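Long-range contacts in nudix hydrolase domain-containing protein (Thermotoga maritima, PDB 3E57), which is of unknown function but belongs to the Nudix family and is probably a hydrolase that cleaves nucleoside diphosphates linked to another group: residues T66-D77 and V154-K165; E139-S147 and W195-L206. All blocks are in the same frame, centred on the assembly; numbering follows the deposited sequence.

Contact 1. Residues T66-D77 and V154-K165; sequences TKQVIPYVVIMD and VHLGALFLGRGK
Q68 N bonds V154 O at 2.8 Å and starts a run of parallel pairing in which 66-77 alternately gives to and takes from 154-165. Ten N-H···O=C bonds, as far as G164 N to M76 O, join the strands, whose short axes are turned 29° against each other. Side chains alternate between two faces. On one, V69, P71 and V73, which pack on helix 115-130, join I75, L156, A158 and F160; on the other, I70, Y72, H155, L159 and L161, which touch helix 194-206, join Q68, V74, M76 and R163. Followed outward, Q68 passes V154 O with CB at 3.6 Å and with CG; CD comes 3.8 Å from H155 CD2 and NE2; Q68 NE2 lies alongside V154 CG2 at 3.4 Å. OE1 turns toward the H155 imidazole, amide and ring planes 70° apart, and is hydrogen-bonded to H106. I70 CG1 lies over one face of that imidazole, 4.0 Å from its centroid, a CH-pi contact; H155 CG, beside its own backbone N (chi1 -81°), places the ring there. L159 CD1 meets Y72 CD2 at the ring edge and V74 CG2, both at 3.9 Å. K67 NZ bonds H155 O weakly, N145 more strongly. Alternate residues thus satisfy their backbone here, others such as V69 and G157 on neighbouring strands; polar side chains gather at both ends (K67, Q68, H155; R163, K165 and D77, bonded to F166) around an apolar middle.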
loop_
_atom_site.group_PDB
_atom_site.type_symbol
_atom_site.label_atom_id
_atom_site.label_comp_id
_atom_site.label_asym_id
_atom_site.label_seq_id
_atom_site.Cartn_x
_atom_site.Cartn_y
_atom_site.Cartn_z
ATOM N N THR B 66 -4.195 19.789 1.749
ATOM C CA THR B 66 -5.057 19.308 0.677
ATOM C C THR B 66 -4.357 18.247 -0.172
ATOM O O THR B 66 -3.119 18.140 -0.191
ATOM C CB THR B 66 -5.511 20.464 -0.244
ATOM O OG1 THR B 66 -4.363 21.169 -0.733
ATOM C CG2 THR B 66 -6.430 21.433 0.506
ATOM N N LYS B 67 -5.171 17.460 -0.868
ATOM C CA LYS B 67 -4.671 16.501 -1.835
ATOM C C LYS B 67 -5.293 16.779 -3.201
ATOM O O LYS B 67 -6.501 16.976 -3.321
ATOM C CB LYS B 67 -4.934 15.066 -1.348
ATOM C CG LYS B 67 -3.990 14.689 -0.215
ATOM C CD LYS B 67 -4.139 13.252 0.269
ATOM C CE LYS B 67 -2.858 12.762 0.977
ATOM N NZ LYS B 67 -1.887 12.070 0.026
ATOM N N GLN B 68 -4.436 16.834 -4.213
ATOM C CA GLN B 68 -4.838 17.032 -5.590
ATOM C C GLN B 68 -5.365 15.718 -6.144
ATOM O O GLN B 68 -4.676 14.706 -6.084
ATOM C CB GLN B 68 -3.638 17.500 -6.408
ATOM C CG GLN B 68 -3.044 18.828 -5.909
ATOM C CD GLN B 68 -1.608 19.019 -6.314
ATOM O OE1 GLN B 68 -1.263 18.902 -7.487
ATOM N NE2 GLN B 68 -0.756 19.326 -5.343
ATOM N N VAL B 69 -6.588 15.728 -6.663
ATOM C CA VAL B 69 -7.188 14.516 -7.222
ATOM C C VAL B 69 -6.654 14.251 -8.628
ATOM O O VAL B 69 -6.848 15.060 -9.545
ATOM C CB VAL B 69 -8.708 14.618 -7.243
ATOM C CG1 VAL B 69 -9.313 13.409 -7.947
ATOM C CG2 VAL B 69 -9.224 14.759 -5.823
ATOM N N ILE B 70 -5.974 13.112 -8.775
ATOM C CA ILE B 70 -5.291 12.734 -10.002
ATOM C C ILE B 70 -5.929 11.466 -10.580
ATOM O O ILE B 70 -5.693 10.367 -10.062
ATOM C CB ILE B 70 -3.780 12.458 -9.736
ATOM C CG1 ILE B 70 -3.120 13.634 -9.006
ATOM C CG2 ILE B 70 -3.042 12.178 -11.042
ATOM C CD1 ILE B 70 -3.134 14.935 -9.786
ATOM N N PRO B 71 -6.750 11.603 -11.637
ATOM C CA PRO B 71 -7.127 10.406 -12.372
ATOM C C PRO B 71 -5.867 9.746 -12.930
ATOM O O PRO B 71 -4.980 10.446 -13.408
ATOM C CB PRO B 71 -8.030 10.946 -13.489
ATOM C CG PRO B 71 -7.688 12.403 -13.597
ATOM C CD PRO B 71 -7.395 12.808 -12.199
ATOM N N TYR B 72 -5.777 8.425 -12.826
ATOM C CA TYR B 72 -4.560 7.676 -13.145
ATOM C C TYR B 72 -4.973 6.386 -13.851
ATOM O O TYR B 72 -5.550 5.482 -13.232
ATOM C CB TYR B 72 -3.795 7.369 -11.862
ATOM C CG TYR B 72 -2.365 6.919 -12.072
ATOM C CD1 TYR B 72 -1.392 7.814 -12.520
ATOM C CD2 TYR B 72 -1.972 5.620 -11.801
ATOM C CE1 TYR B 72 -0.084 7.417 -12.711
ATOM C CE2 TYR B 72 -0.642 5.223 -11.988
ATOM C CZ TYR B 72 0.290 6.133 -12.443
ATOM O OH TYR B 72 1.612 5.729 -12.625
ATOM N N VAL B 73 -4.705 6.310 -15.147
ATOM C CA VAL B 73 -5.265 5.267 -15.979
ATOM C C VAL B 73 -4.178 4.354 -16.516
ATOM O O VAL B 73 -3.231 4.808 -17.158
ATOM C CB VAL B 73 -6.053 5.866 -17.163
ATOM C CG1 VAL B 73 -6.734 4.752 -17.957
ATOM C CG2 VAL B 73 -7.078 6.889 -16.659
ATOM N N VAL B 74 -4.334 3.065 -16.239
ATOM C CA VAL B 74 -3.506 2.034 -16.811
ATOM C C VAL B 74 -4.258 1.505 -18.028
ATOM O O VAL B 74 -5.455 1.199 -17.940
ATOM C CB VAL B 74 -3.289 0.897 -15.805
ATOM C CG1 VAL B 74 -2.541 -0.265 -16.469
ATOM C CG2 VAL B 74 -2.535 1.415 -14.575
ATOM N N ILE B 75 -3.565 1.419 -19.156
ATOM C CA ILE B 75 -4.188 1.043 -20.418
ATOM C C ILE B 75 -3.788 -0.376 -20.771
ATOM O O ILE B 75 -2.607 -0.704 -20.732
ATOM C CB ILE B 75 -3.763 2.021 -21.544
ATOM C CG1 ILE B 75 -4.416 3.381 -21.309
ATOM C CG2 ILE B 75 -4.149 1.481 -22.928
ATOM C CD1 ILE B 75 -3.865 4.463 -22.173
ATOM N N MET B 76 -4.779 -1.216 -21.089
ATOM C CA MET B 76 -4.527 -2.546 -21.633
ATOM C C MET B 76 -5.133 -2.709 -23.022
ATOM O O MET B 76 -6.305 -2.384 -23.223
ATOM C CB MET B 76 -5.103 -3.624 -20.724
ATOM C CG MET B 76 -4.226 -3.939 -19.524
ATOM S SD MET B 76 -4.777 -5.423 -18.678
ATOM C CE MET B 76 -3.993 -6.719 -19.647
ATOM N N ASP B 77 -4.323 -3.206 -23.956
ATOM C CA ASP B 77 -4.744 -3.538 -25.322
ATOM C C ASP B 77 -4.662 -5.053 -25.411
ATOM O O ASP B 77 -3.572 -5.623 -25.429
ATOM C CB ASP B 77 -3.810 -2.873 -26.347
ATOM C CG ASP B 77 -4.297 -3.012 -27.799
ATOM O OD1 ASP B 77 -5.028 -3.968 -28.121
ATOM O OD2 ASP B 77 -3.916 -2.165 -28.633
ATOM N N VAL B 154 0.940 15.058 -1.531
ATOM C CA VAL B 154 -0.075 16.040 -1.922
ATOM C C VAL B 154 -0.966 15.548 -3.067
ATOM O O VAL B 154 -1.783 16.309 -3.569
ATOM C CB VAL B 154 0.565 17.418 -2.287
ATOM C CG1 VAL B 154 1.442 17.911 -1.144
ATOM C CG2 VAL B 154 1.360 17.342 -3.579
ATOM N N HIS B 155 -0.826 14.276 -3.460
ATOM C CA HIS B 155 -1.607 13.702 -4.560
ATOM C C HIS B 155 -2.454 12.533 -4.074
ATOM O O HIS B 155 -1.975 11.679 -3.331
ATOM C CB HIS B 155 -0.686 13.183 -5.665
ATOM C CG HIS B 155 -0.177 14.239 -6.593
ATOM N ND1 HIS B 155 0.266 13.954 -7.865
ATOM C CD2 HIS B 155 -0.048 15.576 -6.443
ATOM C CE1 HIS B 155 0.665 15.069 -8.452
ATOM N NE2 HIS B 155 0.480 16.069 -7.612
ATOM N N LEU B 156 -3.707 12.499 -4.510
ATOM C CA LEU B 156 -4.578 11.345 -4.307
ATOM C C LEU B 156 -4.888 10.751 -5.670
ATOM O O LEU B 156 -5.502 11.405 -6.504
ATOM C CB LEU B 156 -5.875 11.787 -3.633
ATOM C CG LEU B 156 -6.954 10.717 -3.461
ATOM C CD1 LEU B 156 -6.428 9.627 -2.552
ATOM C CD2 LEU B 156 -8.233 11.333 -2.903
ATOM N N GLY B 157 -4.480 9.507 -5.898
ATOM C CA GLY B 157 -4.703 8.868 -7.189
ATOM C C GLY B 157 -6.016 8.125 -7.242
ATOM O O GLY B 157 -6.383 7.445 -6.290
ATOM N N ALA B 158 -6.729 8.268 -8.356
ATOM C CA ALA B 158 -7.926 7.497 -8.627
ATOM C C ALA B 158 -7.532 6.559 -9.746
ATOM O O ALA B 158 -7.398 6.980 -10.907
ATOM C CB ALA B 158 -9.080 8.406 -9.069
ATOM N N LEU B 159 -7.335 5.290 -9.396
ATOM C CA LEU B 159 -6.803 4.295 -10.314
ATOM C C LEU B 159 -7.885 3.609 -11.141
ATOM O O LEU B 159 -8.835 3.035 -10.591
ATOM C CB LEU B 159 -6.049 3.237 -9.531
ATOM C CG LEU B 159 -5.437 2.071 -10.314
ATOM C CD1 LEU B 159 -4.432 2.565 -11.372
ATOM C CD2 LEU B 159 -4.775 1.108 -9.310
ATOM N N PHE B 160 -7.709 3.661 -12.459
ATOM C CA PHE B 160 -8.568 2.980 -13.412
ATOM C C PHE B 160 -7.775 2.054 -14.285
ATOM O O PHE B 160 -6.601 2.306 -14.565
ATOM C CB PHE B 160 -9.235 3.982 -14.359
ATOM C CG PHE B 160 -10.125 4.956 -13.685
ATOM C CD1 PHE B 160 -11.499 4.755 -13.654
ATOM C CD2 PHE B 160 -9.598 6.083 -13.083
ATOM C CE1 PHE B 160 -12.318 5.651 -13.017
ATOM C CE2 PHE B 160 -10.416 6.982 -12.447
ATOM C CZ PHE B 160 -11.777 6.769 -12.421
ATOM N N LEU B 161 -8.448 1.005 -14.746
ATOM C CA LEU B 161 -7.971 0.146 -15.812
ATOM C C LEU B 161 -8.810 0.463 -17.052
ATOM O O LEU B 161 -10.038 0.301 -17.040
ATOM C CB LEU B 161 -8.164 -1.309 -15.421
ATOM C CG LEU B 161 -7.825 -2.365 -16.459
ATOM C CD1 LEU B 161 -6.389 -2.218 -16.946
ATOM C CD2 LEU B 161 -8.072 -3.743 -15.868
ATOM N N GLY B 162 -8.161 0.937 -18.105
ATOM C CA GLY B 162 -8.863 1.227 -19.360
ATOM C C GLY B 162 -8.491 0.167 -20.368
ATOM O O GLY B 162 -7.321 0.040 -20.718
ATOM N N ARG B 163 -9.464 -0.610 -20.831
ATOM C CA ARG B 163 -9.188 -1.621 -21.845
ATOM C C ARG B 163 -9.641 -1.098 -23.209
ATOM O O ARG B 163 -10.731 -0.536 -23.327
ATOM C CB ARG B 163 -9.892 -2.939 -21.530
ATOM C CG ARG B 163 -9.396 -3.688 -20.290
ATOM C CD ARG B 163 -10.044 -5.079 -20.275
ATOM N NE ARG B 163 -9.690 -5.926 -19.130
ATOM C CZ ARG B 163 -10.330 -5.936 -17.961
ATOM N NH1 ARG B 163 -11.355 -5.118 -17.722
ATOM N NH2 ARG B 163 -9.928 -6.765 -17.005
ATOM N N GLY B 164 -8.813 -1.281 -24.230
ATOM C CA GLY B 164 -9.168 -0.800 -25.560
ATOM C C GLY B 164 -8.154 -1.098 -26.641
ATOM O O GLY B 164 -7.434 -2.096 -26.580
ATOM N N LYS B 165 -8.122 -0.235 -27.647
ATOM C CA LYS B 165 -7.119 -0.307 -28.685
ATOM C C LYS B 165 -6.189 0.859 -28.440
ATOM O O LYS B 165 -6.650 1.988 -28.280
ATOM C CB LYS B 165 -7.757 -0.201 -30.086
ATOM C CG LYS B 165 -6.825 -0.640 -31.224
ATOM C CD LYS B 165 -6.965 -2.145 -31.561
ATOM C CE LYS B 165 -5.606 -2.801 -31.868
ATOM N NZ LYS B 165 -4.851 -2.169 -32.991
#

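Contact 2. Residues E139-S147 and W195-L206; sequences EFLGLINSS and WSKISAAVLLNL
The W195 indole carries I144 CG2 over one face, 3.6 Å from the centroid of the five-membered ring and 15° off its normal, a CH-pi contact. At the edge, in the ring plane, lie S146 OG and a water. NE1 gives a weak, bent bond to S146 OG (3.3 Å, 131°) and a hydrogen bond to the water at 3.2 Å, which also accepts from S146 N. The Y72 ring meets the indole edge-to-face. With I144 CG1 beside the backbone N (chi1 -55°), the CG2 methyl is left to face the indole and I198 CD1, while CD1 reaches S199 OG at 3.5 Å. That hydroxyl is tied back to W195 O, which accepts S199 N from the opposite face of its carbonyl plane. Here the C-terminal helix packs across the central mixed sheet, as in the alpha/beta/alpha sandwich of Nudix domains, and a classic beta bulge at L141 and G142 faces L159. With an alanine at W195, I144 CG2 would probably lose the face it lies on, and S146 OG and the water the indole N-H. Further along the helix, L141 CD1 touches V202 CG1 and L203 CD2, and presses tightly on L206 CD1 at 3.4 Å.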
loop_
_atom_site.group_PDB
_atom_site.type_symbol
_atom_site.label_atom_id
_atom_site.label_comp_id
_atom_site.label_asym_id
_atom_site.label_seq_id
_atom_site.Cartn_x
_atom_site.Cartn_y
_atom_site.Cartn_z
ATOM N N GLU B 139 -12.587 0.936 -15.937
ATOM C CA GLU B 139 -13.003 0.232 -14.743
ATOM C C GLU B 139 -12.298 0.926 -13.604
ATOM O O GLU B 139 -11.077 0.902 -13.550
ATOM C CB GLU B 139 -12.582 -1.237 -14.825
ATOM C CG GLU B 139 -13.069 -2.095 -13.647
ATOM C CD GLU B 139 -12.495 -3.515 -13.645
ATOM O OE1 GLU B 139 -11.825 -3.918 -14.629
ATOM O OE2 GLU B 139 -12.705 -4.229 -12.639
ATOM N N PHE B 140 -13.048 1.565 -12.713
ATOM C CA PHE B 140 -12.450 2.163 -11.529
ATOM C C PHE B 140 -12.002 1.059 -10.564
ATOM O O PHE B 140 -12.791 0.185 -10.216
ATOM C CB PHE B 140 -13.454 3.084 -10.848
ATOM C CG PHE B 140 -12.961 3.688 -9.554
ATOM C CD1 PHE B 140 -11.991 4.668 -9.549
ATOM C CD2 PHE B 140 -13.474 3.265 -8.343
ATOM C CE1 PHE B 140 -11.560 5.230 -8.362
ATOM C CE2 PHE B 140 -13.051 3.824 -7.150
ATOM C CZ PHE B 140 -12.100 4.801 -7.157
ATOM N N LEU B 141 -10.736 1.100 -10.144
ATOM C CA LEU B 141 -10.200 0.101 -9.228
ATOM C C LEU B 141 -10.158 0.587 -7.789
ATOM O O LEU B 141 -10.475 -0.157 -6.879
ATOM C CB LEU B 141 -8.804 -0.346 -9.676
ATOM C CG LEU B 141 -8.669 -0.930 -11.081
ATOM C CD1 LEU B 141 -7.238 -1.435 -11.293
ATOM C CD2 LEU B 141 -9.668 -2.046 -11.315
ATOM N N GLY B 142 -9.757 1.830 -7.569
ATOM C CA GLY B 142 -9.699 2.369 -6.214
ATOM C C GLY B 142 -8.775 3.558 -6.111
ATOM O O GLY B 142 -8.497 4.226 -7.113
ATOM N N LEU B 143 -8.275 3.787 -4.901
ATOM C CA LEU B 143 -7.469 4.955 -4.574
ATOM C C LEU B 143 -6.030 4.630 -4.221
ATOM O O LEU B 143 -5.746 3.632 -3.541
ATOM C CB LEU B 143 -8.087 5.676 -3.380
ATOM C CG LEU B 143 -9.506 6.220 -3.595
ATOM C CD1 LEU B 143 -9.907 7.080 -2.401
ATOM C CD2 LEU B 143 -9.587 7.010 -4.864
ATOM N N ILE B 144 -5.130 5.501 -4.654
ATOM C CA ILE B 144 -3.714 5.405 -4.303
ATOM C C ILE B 144 -3.329 6.569 -3.416
ATOM O O ILE B 144 -3.467 7.738 -3.808
ATOM C CB ILE B 144 -2.793 5.462 -5.527
ATOM C CG1 ILE B 144 -3.159 4.386 -6.551
ATOM C CG2 ILE B 144 -1.336 5.358 -5.063
ATOM C CD1 ILE B 144 -2.357 4.487 -7.866
ATOM N N ASN B 145 -2.817 6.251 -2.234
ATOM C CA ASN B 145 -2.394 7.255 -1.279
ATOM C C ASN B 145 -1.072 6.809 -0.715
ATOM O O ASN B 145 -1.014 5.865 0.071
ATOM C CB ASN B 145 -3.434 7.404 -0.160
ATOM C CG ASN B 145 -3.103 8.519 0.811
ATOM O OD1 ASN B 145 -2.769 9.628 0.403
ATOM N ND2 ASN B 145 -3.206 8.236 2.104
ATOM N N SER B 146 0.008 7.439 -1.159
ATOM C CA SER B 146 1.337 7.072 -0.679
ATOM C C SER B 146 2.055 8.312 -0.218
ATOM O O SER B 146 1.825 9.399 -0.740
ATOM C CB SER B 146 2.150 6.405 -1.773
ATOM O OG SER B 146 2.263 7.279 -2.864
ATOM N N SER B 147 2.931 8.141 0.761
ATOM C CA SER B 147 3.529 9.267 1.432
ATOM C C SER B 147 5.042 9.273 1.267
ATOM O O SER B 147 5.727 9.983 1.997
ATOM C CB SER B 147 3.172 9.229 2.916
ATOM O OG SER B 147 3.725 8.082 3.534
ATOM N N TRP B 195 3.718 5.353 -7.834
ATOM C CA TRP B 195 2.386 4.891 -8.215
ATOM C C TRP B 195 2.467 3.814 -9.280
ATOM O O TRP B 195 1.616 2.938 -9.319
ATOM C CB TRP B 195 1.537 6.051 -8.726
ATOM C CG TRP B 195 1.067 7.006 -7.678
ATOM C CD1 TRP B 195 1.493 7.101 -6.393
ATOM C CD2 TRP B 195 0.065 8.014 -7.846
ATOM N NE1 TRP B 195 0.815 8.112 -5.740
ATOM C CE2 TRP B 195 -0.064 8.686 -6.616
ATOM C CE3 TRP B 195 -0.718 8.425 -8.926
ATOM C CZ2 TRP B 195 -0.968 9.734 -6.425
ATOM C CZ3 TRP B 195 -1.616 9.482 -8.740
ATOM C CH2 TRP B 195 -1.726 10.119 -7.495
ATOM N N SER B 196 3.489 3.857 -10.133
ATOM C CA SER B 196 3.673 2.808 -11.146
ATOM C C SER B 196 3.860 1.438 -10.496
ATOM O O SER B 196 3.240 0.450 -10.890
ATOM C CB SER B 196 4.849 3.150 -12.070
ATOM O OG SER B 196 4.506 4.253 -12.911
ATOM N N LYS B 197 4.723 1.373 -9.486
ATOM C CA LYS B 197 4.988 0.133 -8.785
ATOM C C LYS B 197 3.724 -0.367 -8.064
ATOM O O LYS B 197 3.407 -1.569 -8.064
ATOM C CB LYS B 197 6.107 0.352 -7.773
ATOM C CG LYS B 197 6.739 -0.898 -7.250
ATOM C CD LYS B 197 7.902 -0.545 -6.345
ATOM C CE LYS B 197 8.668 -1.801 -5.979
ATOM N NZ LYS B 197 9.551 -2.284 -7.109
ATOM N N ILE B 198 3.010 0.557 -7.443
ATOM C CA ILE B 198 1.811 0.181 -6.686
ATOM C C ILE B 198 0.769 -0.358 -7.642
ATOM O O ILE B 198 0.161 -1.399 -7.386
ATOM C CB ILE B 198 1.226 1.376 -5.917
ATOM C CG1 ILE B 198 2.162 1.804 -4.773
ATOM C CG2 ILE B 198 -0.147 1.001 -5.339
ATOM C CD1 ILE B 198 1.868 3.185 -4.224
ATOM N N SER B 199 0.579 0.354 -8.744
ATOM C CA SER B 199 -0.419 0.008 -9.744
ATOM C C SER B 199 -0.120 -1.350 -10.377
ATOM O O SER B 199 -1.033 -2.128 -10.587
ATOM C CB SER B 199 -0.511 1.094 -10.809
ATOM O OG SER B 199 -1.023 2.313 -10.264
ATOM N N ALA B 200 1.150 -1.631 -10.677
ATOM C CA ALA B 200 1.554 -2.951 -11.169
ATOM C C ALA B 200 1.142 -4.066 -10.192
ATOM O O ALA B 200 0.601 -5.086 -10.593
ATOM C CB ALA B 200 3.049 -3.003 -11.433
ATOM N N ALA B 201 1.385 -3.870 -8.909
ATOM C CA ALA B 201 1.003 -4.852 -7.920
ATOM C C ALA B 201 -0.520 -5.079 -7.923
ATOM O O ALA B 201 -0.979 -6.220 -7.870
ATOM C CB ALA B 201 1.516 -4.442 -6.523
ATOM N N VAL B 202 -1.294 -3.998 -8.036
ATOM C CA VAL B 202 -2.763 -4.077 -8.037
ATOM C C VAL B 202 -3.245 -4.852 -9.251
ATOM O O VAL B 202 -4.061 -5.779 -9.139
ATOM C CB VAL B 202 -3.402 -2.660 -8.003
ATOM C CG1 VAL B 202 -4.921 -2.727 -8.251
ATOM C CG2 VAL B 202 -3.090 -1.976 -6.665
ATOM N N LEU B 203 -2.700 -4.509 -10.410
ATOM C CA LEU B 203 -3.078 -5.175 -11.656
ATOM C C LEU B 203 -2.731 -6.645 -11.677
ATOM O O LEU B 203 -3.560 -7.455 -12.076
ATOM C CB LEU B 203 -2.422 -4.503 -12.859
ATOM C CG LEU B 203 -3.182 -3.347 -13.484
ATOM C CD1 LEU B 203 -4.295 -3.874 -14.393
ATOM C CD2 LEU B 203 -3.752 -2.420 -12.418
ATOM N N LEU B 204 -1.518 -6.998 -11.253
ATOM C CA LEU B 204 -1.119 -8.401 -11.176
ATOM C C LEU B 204 -2.035 -9.194 -10.243
ATOM O O LEU B 204 -2.371 -10.329 -10.546
ATOM C CB LEU B 204 0.332 -8.570 -10.722
ATOM C CG LEU B 204 1.517 -8.540 -11.721
ATOM C CD1 LEU B 204 1.101 -8.779 -13.177
ATOM C CD2 LEU B 204 2.352 -7.294 -11.573
ATOM N N ASN B 205 -2.428 -8.604 -9.118
ATOM C CA ASN B 205 -3.321 -9.298 -8.182
ATOM C C ASN B 205 -4.761 -9.400 -8.695
ATOM O O ASN B 205 -5.454 -10.379 -8.399
ATOM C CB ASN B 205 -3.294 -8.655 -6.791
ATOM C CG ASN B 205 -3.531 -9.671 -5.678
ATOM O OD1 ASN B 205 -2.892 -10.729 -5.630
ATOM N ND2 ASN B 205 -4.433 -9.347 -4.773
ATOM N N LEU B 206 -5.207 -8.411 -9.463
ATOM C CA LEU B 206 -6.511 -8.507 -10.126
ATOM C C LEU B 206 -6.534 -9.691 -11.086
ATOM O O LEU B 206 -7.537 -10.386 -11.190
ATOM C CB LEU B 206 -6.841 -7.229 -10.887
ATOM C CG LEU B 206 -7.326 -6.053 -10.046
ATOM C CD1 LEU B 206 -7.497 -4.844 -10.955
ATOM C CD2 LEU B 206 -8.628 -6.401 -9.331
HETATM O O HOH W 1 -0.237 9.603 -3.144
#

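Overall arrangement
After an N-terminal part of short strands and helices (17-56), the chain lays down strand 66-77, then passes through helix 115-130 and strand 131-145 before 155-163 returns beside 66-77; contact 1 closes this loop of 76 residues. Contact 2 starts inside it, at 139-147, and closes only when helix 194-206 comes back after 47 intervening residues, so the two contacts cross rather than nest. Their centres lie 9 Å apart. Strand 155-163 sits between 66-77 and 131-145, parallel to the former and antiparallel to the latter, which places both contacts on one mixed sheet. Contact 1 joins strands within it, whereas contact 2 fixes the C-terminal helix against one face.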